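Local coordinates for Dps family protein (Staphylococcus aureus subsp. aureus, PDB 2D5K) that probably oxidises and stores iron inside a dodecameric ferritin-like shell and, as a Dps protein, can compact the nucleoid, at residues E11-Q14 with Q15-N18; L99-D102 with F103-I106; V136-H139 with N140-F143. One frame throughout, in Å; residues are numbered along the deposited sequence.

Contact 1 of 3, residues E11-Q14 with Q15-N18; sequences ELNQ and QVAN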
ATOM      1  N   GLU B  11      30.502  -8.217 -25.146  1.00 18.50           N
ATOM      2  CA  GLU B  11      30.619  -7.434 -23.917  1.00 17.65           C
ATOM      3  C   GLU B  11      29.427  -7.694 -22.998  1.00 17.15           C
ATOM      4  O   GLU B  11      29.579  -7.758 -21.776  1.00 16.90           O
ATOM      5  CB  GLU B  11      30.696  -5.937 -24.235  1.00 18.87           C
ATOM      6  CG  GLU B  11      31.974  -5.505 -24.941  1.00 20.04           C
ATOM      7  CD  GLU B  11      33.223  -5.913 -24.183  1.00 22.72           C
ATOM      8  OE1 GLU B  11      33.242  -5.767 -22.942  1.00 20.70           O
ATOM      9  OE2 GLU B  11      34.189  -6.372 -24.833  1.00 23.07           O
ATOM     10  N   LEU B  12      28.241  -7.826 -23.586  1.00 15.37           N
ATOM     11  CA  LEU B  12      27.035  -8.085 -22.807  1.00 16.43           C
ATOM     12  C   LEU B  12      27.115  -9.456 -22.137  1.00 17.58           C
ATOM     13  O   LEU B  12      26.810  -9.592 -20.948  1.00 16.35           O
ATOM     14  CB  LEU B  12      25.790  -8.003 -23.705  1.00 16.57           C
ATOM     15  CG  LEU B  12      25.374  -6.590 -24.140  1.00 15.94           C
ATOM     16  CD1 LEU B  12      24.408  -6.662 -25.321  1.00 17.07           C
ATOM     17  CD2 LEU B  12      24.729  -5.865 -22.960  1.00 12.94           C
ATOM     18  N   ASN B  13      27.531 -10.469 -22.891  1.00 17.06           N
ATOM     19  CA  ASN B  13      27.644 -11.810 -22.325  1.00 18.53           C
ATOM     20  C   ASN B  13      28.725 -11.887 -21.253  1.00 19.67           C
ATOM     21  O   ASN B  13      28.599 -12.653 -20.299  1.00 20.24           O
ATOM     22  CB  ASN B  13      27.917 -12.854 -23.414  1.00 19.31           C
ATOM     23  CG  ASN B  13      26.642 -13.458 -23.966  1.00 19.61           C
ATOM     24  OD1 ASN B  13      25.676 -13.668 -23.228  1.00 21.07           O
ATOM     25  ND2 ASN B  13      26.632 -13.751 -25.263  1.00 20.91           N
ATOM     26  N   GLN B  14      29.782 -11.097 -21.408  1.00 19.95           N
ATOM     27  CA  GLN B  14      30.853 -11.081 -20.420  1.00 19.52           C
ATOM     28  C   GLN B  14      30.253 -10.698 -19.070  1.00 18.25           C
ATOM     29  O   GLN B  14      30.608 -11.274 -18.043  1.00 16.55           O
ATOM     30  CB  GLN B  14      31.938 -10.079 -20.814  1.00 20.38           C
ATOM     31  CG  GLN B  14      33.007  -9.847 -19.747  1.00 24.14           C
ATOM     32  CD  GLN B  14      33.880 -11.069 -19.497  1.00 27.04           C
ATOM     33  OE1 GLN B  14      34.581 -11.540 -20.395  1.00 27.93           O
ATOM     34  NE2 GLN B  14      33.840 -11.585 -18.273  1.00 21.91           N
ATOM     35  N   GLN B  15      29.337  -9.730 -19.074  1.00 16.59           N
ATOM     36  CA  GLN B  15      28.700  -9.304 -17.833  1.00 16.47           C
ATOM     37  C   GLN B  15      27.654 -10.312 -17.360  1.00 18.04           C
ATOM     38  O   GLN B  15      27.486 -10.509 -16.161  1.00 16.41           O
ATOM     39  CB  GLN B  15      28.061  -7.921 -17.991  1.00 17.96           C
ATOM     40  CG  GLN B  15      29.062  -6.798 -18.257  1.00 15.94           C
ATOM     41  CD  GLN B  15      30.235  -6.821 -17.293  1.00 17.06           C
ATOM     42  OE1 GLN B  15      30.059  -6.987 -16.086  1.00 17.14           O
ATOM     43  NE2 GLN B  15      31.441  -6.649 -17.824  1.00 15.60           N
ATOM     44  N   VAL B  16      26.943 -10.949 -18.288  1.00 19.91           N
ATOM     45  CA  VAL B  16      25.952 -11.943 -17.876  1.00 20.01           C
ATOM     46  C   VAL B  16      26.708 -13.029 -17.115  1.00 19.45           C
ATOM     47  O   VAL B  16      26.250 -13.512 -16.074  1.00 19.00           O
ATOM     48  CB  VAL B  16      25.225 -12.586 -19.085  1.00 21.83           C
ATOM     49  CG1 VAL B  16      24.298 -13.701 -18.601  1.00 22.80           C
ATOM     50  CG2 VAL B  16      24.414 -11.536 -19.825  1.00 22.13           C
ATOM     51  N   ALA B  17      27.878 -13.389 -17.636  1.00 18.00           N
ATOM     52  CA  ALA B  17      28.727 -14.401 -17.016  1.00 19.05           C
ATOM     53  C   ALA B  17      29.232 -13.931 -15.653  1.00 17.12           C
ATOM     54  O   ALA B  17      29.104 -14.650 -14.662  1.00 15.93           O
ATOM     55  CB  ALA B  17      29.904 -14.723 -17.927  1.00 18.61           C
ATOM     56  N   ASN B  18      29.803 -12.727 -15.605  1.00 16.20           N
ATOM     57  CA  ASN B  18      30.314 -12.170 -14.350  1.00 15.32           C
ATOM     58  C   ASN B  18      29.270 -12.166 -13.243  1.00 15.73           C
ATOM     59  O   ASN B  18      29.528 -12.611 -12.128  1.00 15.82           O
ATOM     60  CB  ASN B  18      30.764 -10.713 -14.518  1.00 15.47           C
ATOM     61  CG  ASN B  18      32.003 -10.561 -15.370  1.00 18.53           C
ATOM     62  OD1 ASN B  18      32.798 -11.489 -15.520  1.00 17.98           O
ATOM     63  ND2 ASN B  18      32.191  -9.360 -15.916  1.00 16.42           N
TER
HETATM   64  O   HOH W   1      31.884  -6.537 -20.687  1.00 19.63           O

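Contact 2 of 3, residues L99-D102 with F103-I106; sequences LSQD and FTNI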
ATOM      1  N   LEU B  99      35.045  -8.644  -2.894  1.00 15.66           N
ATOM      2  CA  LEU B  99      33.971  -8.040  -3.674  1.00 15.96           C
ATOM      3  C   LEU B  99      34.451  -6.695  -4.207  1.00 15.29           C
ATOM      4  O   LEU B  99      34.152  -6.324  -5.343  1.00 16.86           O
ATOM      5  CB  LEU B  99      32.719  -7.845  -2.815  1.00 18.06           C
ATOM      6  CG  LEU B  99      31.962  -9.122  -2.447  1.00 20.04           C
ATOM      7  CD1 LEU B  99      30.775  -8.766  -1.567  1.00 21.77           C
ATOM      8  CD2 LEU B  99      31.492  -9.829  -3.719  1.00 20.68           C
ATOM      9  N   SER B 100      35.207  -5.962  -3.396  1.00 15.94           N
ATOM     10  CA  SER B 100      35.707  -4.672  -3.845  1.00 15.78           C
ATOM     11  C   SER B 100      36.613  -4.865  -5.056  1.00 16.62           C
ATOM     12  O   SER B 100      36.509  -4.129  -6.039  1.00 15.81           O
ATOM     13  CB  SER B 100      36.478  -3.957  -2.734  1.00 16.58           C
ATOM     14  OG  SER B 100      36.975  -2.715  -3.208  1.00 17.91           O
ATOM     15  N   GLN B 101      37.500  -5.855  -4.992  1.00 15.45           N
ATOM     16  CA  GLN B 101      38.386  -6.114  -6.118  1.00 15.27           C
ATOM     17  C   GLN B 101      37.563  -6.529  -7.337  1.00 16.03           C
ATOM     18  O   GLN B 101      37.868  -6.127  -8.457  1.00 15.99           O
ATOM     19  CB  GLN B 101      39.405  -7.205  -5.785  1.00 18.33           C
ATOM     20  CG  GLN B 101      40.456  -7.396  -6.881  1.00 20.18           C
ATOM     21  CD  GLN B 101      41.287  -6.144  -7.122  1.00 24.07           C
ATOM     22  OE1 GLN B 101      41.956  -5.647  -6.215  1.00 26.11           O
ATOM     23  NE2 GLN B 101      41.248  -5.628  -8.348  1.00 21.58           N
ATOM     24  N   ASP B 102      36.523  -7.333  -7.125  1.00 15.25           N
ATOM     25  CA  ASP B 102      35.673  -7.748  -8.241  1.00 16.17           C
ATOM     26  C   ASP B 102      35.008  -6.527  -8.867  1.00 15.58           C
ATOM     27  O   ASP B 102      34.979  -6.380 -10.090  1.00 15.63           O
ATOM     28  CB  ASP B 102      34.574  -8.717  -7.785  1.00 15.38           C
ATOM     29  CG  ASP B 102      35.090 -10.126  -7.546  1.00 18.42           C
ATOM     30  OD1 ASP B 102      36.089 -10.514  -8.189  1.00 19.22           O
ATOM     31  OD2 ASP B 102      34.483 -10.851  -6.731  1.00 18.57           O
ATOM     32  N   PHE B 103      34.465  -5.654  -8.024  1.00 15.97           N
ATOM     33  CA  PHE B 103      33.794  -4.463  -8.527  1.00 14.88           C
ATOM     34  C   PHE B 103      34.752  -3.522  -9.242  1.00 15.18           C
ATOM     35  O   PHE B 103      34.375  -2.868 -10.214  1.00 13.16           O
ATOM     36  CB  PHE B 103      33.052  -3.764  -7.388  1.00 15.18           C
ATOM     37  CG  PHE B 103      31.724  -4.406  -7.060  1.00 16.99           C
ATOM     38  CD1 PHE B 103      31.613  -5.789  -6.941  1.00 20.30           C
ATOM     39  CD2 PHE B 103      30.583  -3.630  -6.885  1.00 19.68           C
ATOM     40  CE1 PHE B 103      30.387  -6.390  -6.655  1.00 20.83           C
ATOM     41  CE2 PHE B 103      29.352  -4.221  -6.598  1.00 18.99           C
ATOM     42  CZ  PHE B 103      29.255  -5.604  -6.485  1.00 19.85           C
ATOM     43  N   THR B 104      35.994  -3.463  -8.774  1.00 14.22           N
ATOM     44  CA  THR B 104      36.993  -2.627  -9.429  1.00 14.79           C
ATOM     45  C   THR B 104      37.255  -3.216 -10.818  1.00 14.39           C
ATOM     46  O   THR B 104      37.327  -2.486 -11.814  1.00 14.97           O
ATOM     47  CB  THR B 104      38.319  -2.603  -8.629  1.00 15.00           C
ATOM     48  OG1 THR B 104      38.139  -1.833  -7.435  1.00 14.76           O
ATOM     49  CG2 THR B 104      39.448  -1.989  -9.465  1.00 15.36           C
ATOM     50  N   ASN B 105      37.389  -4.539 -10.884  1.00 15.30           N
ATOM     51  CA  ASN B 105      37.640  -5.211 -12.155  1.00 14.52           C
ATOM     52  C   ASN B 105      36.481  -5.047 -13.130  1.00 14.27           C
ATOM     53  O   ASN B 105      36.686  -4.796 -14.318  1.00 12.88           O
ATOM     54  CB  ASN B 105      37.901  -6.706 -11.942  1.00 16.74           C
ATOM     55  CG  ASN B 105      39.171  -6.971 -11.158  1.00 19.16           C
ATOM     56  OD1 ASN B 105      40.059  -6.117 -11.078  1.00 17.74           O
ATOM     57  ND2 ASN B 105      39.272  -8.166 -10.587  1.00 18.89           N
ATOM     58  N   ILE B 106      35.263  -5.202 -12.624  1.00 13.77           N
ATOM     59  CA  ILE B 106      34.077  -5.065 -13.455  1.00 12.58           C
ATOM     60  C   ILE B 106      33.929  -3.633 -13.966  1.00 13.96           C
ATOM     61  O   ILE B 106      33.621  -3.415 -15.138  1.00 13.93           O
ATOM     62  CB  ILE B 106      32.815  -5.474 -12.664  1.00 12.92           C
ATOM     63  CG1 ILE B 106      32.850  -6.985 -12.411  1.00 14.94           C
ATOM     64  CG2 ILE B 106      31.547  -5.065 -13.429  1.00 13.88           C
ATOM     65  CD1 ILE B 106      31.855  -7.466 -11.366  1.00 15.85           C
TER
HETATM   66  O   HOH W   2      39.541  -2.602  -5.268  1.00 29.19           O
HETATM   67  O   HOH W   3      37.025 -10.034 -10.724  1.00 20.17           O

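Contact 3 of 3, residues V136-H139 with N140-F143; sequences VDKH and NWMF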
ATOM      1  N   VAL B 136      27.844  -0.200  -9.575  1.00 13.01           N
ATOM      2  CA  VAL B 136      29.084  -0.881  -9.207  1.00 13.00           C
ATOM      3  C   VAL B 136      30.038   0.075  -8.484  1.00 12.78           C
ATOM      4  O   VAL B 136      30.586  -0.250  -7.423  1.00 13.04           O
ATOM      5  CB  VAL B 136      29.777  -1.471 -10.463  1.00 12.54           C
ATOM      6  CG1 VAL B 136      31.215  -1.873 -10.142  1.00 13.24           C
ATOM      7  CG2 VAL B 136      28.987  -2.685 -10.957  1.00 13.05           C
ATOM      8  N   ASP B 137      30.233   1.260  -9.051  1.00 11.93           N
ATOM      9  CA  ASP B 137      31.128   2.241  -8.443  1.00 13.24           C
ATOM     10  C   ASP B 137      30.623   2.720  -7.087  1.00 13.32           C
ATOM     11  O   ASP B 137      31.405   2.928  -6.159  1.00 13.73           O
ATOM     12  CB  ASP B 137      31.312   3.447  -9.373  1.00 13.85           C
ATOM     13  CG  ASP B 137      32.152   3.121 -10.597  1.00 16.15           C
ATOM     14  OD1 ASP B 137      32.768   2.034 -10.629  1.00 16.92           O
ATOM     15  OD2 ASP B 137      32.204   3.961 -11.524  1.00 16.33           O
ATOM     16  N   LYS B 138      29.313   2.902  -6.977  1.00 12.23           N
ATOM     17  CA  LYS B 138      28.713   3.357  -5.728  1.00 13.52           C
ATOM     18  C   LYS B 138      28.945   2.313  -4.640  1.00 13.62           C
ATOM     19  O   LYS B 138      29.390   2.637  -3.538  1.00 13.84           O
ATOM     20  CB  LYS B 138      27.215   3.589  -5.932  1.00 14.09           C
ATOM     21  CG  LYS B 138      26.494   4.170  -4.734  1.00 18.70           C
ATOM     22  CD  LYS B 138      25.038   4.457  -5.090  1.00 21.63           C
ATOM     23  CE  LYS B 138      24.300   5.122  -3.939  1.00 27.66           C
ATOM     24  NZ  LYS B 138      22.863   5.378  -4.279  1.00 27.98           N
ATOM     25  N   HIS B 139      28.643   1.058  -4.952  1.00 14.36           N
ATOM     26  CA  HIS B 139      28.844  -0.021  -3.989  1.00 13.96           C
ATOM     27  C   HIS B 139      30.317  -0.130  -3.611  1.00 14.80           C
ATOM     28  O   HIS B 139      30.653  -0.359  -2.450  1.00 14.44           O
ATOM     29  CB  HIS B 139      28.400  -1.363  -4.573  1.00 14.48           C
ATOM     30  CG  HIS B 139      26.917  -1.511  -4.703  1.00 17.17           C
ATOM     31  ND1 HIS B 139      26.059  -1.373  -3.633  1.00 21.65           N
ATOM     32  CD2 HIS B 139      26.145  -1.815  -5.771  1.00 17.72           C
ATOM     33  CE1 HIS B 139      24.819  -1.587  -4.039  1.00 22.22           C
ATOM     34  NE2 HIS B 139      24.845  -1.857  -5.332  1.00 19.41           N
ATOM     35  N   ASN B 140      31.195   0.030  -4.595  1.00 15.16           N
ATOM     36  CA  ASN B 140      32.620  -0.086  -4.328  1.00 15.97           C
ATOM     37  C   ASN B 140      33.079   0.977  -3.337  1.00 15.98           C
ATOM     38  O   ASN B 140      33.901   0.700  -2.465  1.00 15.69           O
ATOM     39  CB  ASN B 140      33.419   0.002  -5.629  1.00 15.86           C
ATOM     40  CG  ASN B 140      34.728  -0.762  -5.554  1.00 17.38           C
ATOM     41  OD1 ASN B 140      35.010  -1.427  -4.555  1.00 16.82           O
ATOM     42  ND2 ASN B 140      35.526  -0.678  -6.609  1.00 16.73           N
ATOM     43  N   TRP B 141      32.551   2.193  -3.459  1.00 14.56           N
ATOM     44  CA  TRP B 141      32.920   3.241  -2.517  1.00 14.98           C
ATOM     45  C   TRP B 141      32.505   2.785  -1.118  1.00 14.67           C
ATOM     46  O   TRP B 141      33.256   2.940  -0.157  1.00 15.15           O
ATOM     47  CB  TRP B 141      32.227   4.568  -2.867  1.00 15.11           C
ATOM     48  CG  TRP B 141      31.931   5.412  -1.659  1.00 15.66           C
ATOM     49  CD1 TRP B 141      32.830   5.871  -0.734  1.00 18.40           C
ATOM     50  CD2 TRP B 141      30.637   5.808  -1.190  1.00 17.24           C
ATOM     51  NE1 TRP B 141      32.174   6.516   0.287  1.00 18.84           N
ATOM     52  CE2 TRP B 141      30.827   6.491   0.033  1.00 18.44           C
ATOM     53  CE3 TRP B 141      29.334   5.649  -1.683  1.00 17.72           C
ATOM     54  CZ2 TRP B 141      29.759   7.013   0.774  1.00 18.92           C
ATOM     55  CZ3 TRP B 141      28.273   6.170  -0.945  1.00 19.23           C
ATOM     56  CH2 TRP B 141      28.494   6.841   0.270  1.00 17.83           C
ATOM     57  N   MET B 142      31.307   2.217  -1.004  1.00 13.77           N
ATOM     58  CA  MET B 142      30.837   1.738   0.293  1.00 13.47           C
ATOM     59  C   MET B 142      31.738   0.619   0.829  1.00 14.34           C
ATOM     60  O   MET B 142      32.079   0.619   2.013  1.00 15.58           O
ATOM     61  CB  MET B 142      29.387   1.249   0.189  1.00 15.25           C
ATOM     62  CG  MET B 142      28.415   2.336  -0.245  1.00 18.40           C
ATOM     63  SD  MET B 142      26.706   1.769  -0.244  1.00 22.69           S
ATOM     64  CE  MET B 142      25.852   3.302  -0.631  1.00 22.59           C
ATOM     65  N   PHE B 143      32.129  -0.324  -0.028  1.00 14.83           N
ATOM     66  CA  PHE B 143      33.004  -1.415   0.408  1.00 15.70           C
ATOM     67  C   PHE B 143      34.319  -0.848   0.932  1.00 15.79           C
ATOM     68  O   PHE B 143      34.787  -1.229   2.008  1.00 17.01           O
ATOM     69  CB  PHE B 143      33.334  -2.382  -0.739  1.00 16.32           C
ATOM     70  CG  PHE B 143      32.137  -3.077  -1.329  1.00 20.19           C
ATOM     71  CD1 PHE B 143      31.027  -3.384  -0.548  1.00 20.66           C
ATOM     72  CD2 PHE B 143      32.137  -3.451  -2.672  1.00 20.05           C
ATOM     73  CE1 PHE B 143      29.929  -4.053  -1.095  1.00 21.45           C
ATOM     74  CE2 PHE B 143      31.042  -4.123  -3.230  1.00 21.22           C
ATOM     75  CZ  PHE B 143      29.938  -4.423  -2.437  1.00 20.66           C
TER
HETATM   76  O   HOH W   4      34.650   1.267  -8.809  1.00 20.54           O

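Contact 1 of 3, residues E11-Q14 with Q15-N18
N18 OD1 accepts from two donors: Q14 NE2, one turn earlier, donates to it over 2.9 Å, and the backbone N of I82, in the loop after helix 74-80, donates as well. The Q14 bond is somewhat bent, at 137°. N18 OD1 lies in the plane of the Q14 amide, whereas Q14 NE2 stands above the carbonyl plane of N18, the two amides being turned 38° against each other. With CG of Q14 anti to the backbone N (chi1 172°) and the chain bent at CG, the amide swings along the helix towards N18; the same NE2 also reaches Q80 O. N18 ND2 is held too: it donates to Q15 OE1 at 3.2 Å, straight at the hydrogen but from above that carbonyl plane, and to Q109 of helix 92-120, so the rotation of the amide is fixed. A water sits one turn back, donating hydrogen bonds to E11 O (2.8 Å) and E11 OE1 (2.7 Å) and accepting one from Q15 NE2. L12 packs on helices 38-65 and 123-147. This i to i+4 amide pairing on regular helical turns belongs to the first helix of the ferritin-like four-helix bundle.

Contact 2 of 3, residues L99-D102 with F103-I106
L99 O and the ring of F103 press together on the tightly packed side of this double turn. F103 CD1 lies 3.0 Å from L99 O, which at the same time accepts the backbone N-H of F103 at 2.8 Å. The ring is brought back beside the preceding turn because its CG stands anti to the carbonyl carbon (chi1 -80°), and it approaches the oxygen obliquely. Beyond the segments it meets F143 edge-to-face and packs on V136 and H139, while L99 leans on L26 and F29 of helix 5-32. I106 repeats the pattern a turn later: its CG1 is 3.2 Å from D102 O, the acceptor of its own N-H, and its side chain reaches Q15 and W19. Helix 92-120 thus turns one flank to each of two partners, helix 5-32 and helix 123-147, as a member of the four-helix bundle of the ferritin-like fold. The opposite character appears at Q101, which is exposed. Its chain bends at CG and carries NE2 to N105 OD1, a bond of 3.0 Å and 148°; the donor rises above the carbonyl plane of N105, the two amide planes being 41° apart. Water also joins the turns where partly exposed N105 meets buried D102, bridging D102 OD1 (2.7 Å) and N105 ND2 (2.9 Å). D102 OD2 forms a salt bridge with K25 of helix 5-32, which probably stabilises the carboxylate as an anion. At S100, which is buried, and T104, which is partly exposed, a second water links S100 OG to T104 OG1, at 2.7 Å from the latter, and both hydroxyls are hydrogen-bonded to N140 of the next helix.

Contact 3 of 3, residues V136-H139 with N140-F143
H139 O approaches one face of the F143 ring, 3.3 Å above its plane and towards the rim, while accepting the backbone N-H of F143 at 2.8 Å. One carbonyl oxygen therefore takes the helical bond and packs against the ring face. Followed outward, F143 stays close to that residue: CB is 3.8 Å from H139 O, CG closes to 3.3 Å and CD2 to 3.4 Å; CD1 and CE1 draw away from the oxygen along one side of the ring, CE2 lies about equally near the oxygen and H139 CB, and CZ at the tip is 4.0 Å from H139 CB. The ring folds back in this way because CG is anti to the carbonyl carbon (chi1 -62°). It also packs on K44 and L48 of helix 38-65. The imidazole of H139 turns to the same helix, where its NE2 is hydrogen-bonded to E51. On another flank, K138 and M142 run side by side in the same direction, both extended, and touch at their CE atoms, 4.1 Å apart; M142 CG lies over one face of the W141 indole. Besides its partners S100 and T104, N140 is joined through a water from ND2 to D137 OD1. D137 OD1 is hydrogen-bonded to S107 as well, whereas OD2 makes a salt bridge with R62 of a second subunit. W141 meets H42 of a third subunit, with the ring planes at about 80°. Such a helix, packed within its own bundle through F143 and against neighbouring subunits through D137 and W141, is consistent with the assembly of ferritin-like bundles into the dodecameric Dps shell.

The three contacts come from three of the four long helices of one bundle, and contact 2 is the middle piece. Its centre lies about 9 Å from that of contact 3, and the two touch through the polar pairs of N140 (2.7 Å from S100 OG to N140 OD1) and through F103 CE2 on H139 CB at 3.6 Å. Contact 1 is farther from contact 2, about 14 Å between centres, and meets it through Q15 OE1 against I106 CG2. Contacts 1 and 3 do not touch; their centres are about 20 Å apart, on opposite sides of the chain's centre. Neighbouring subunits reach contact 3 alone.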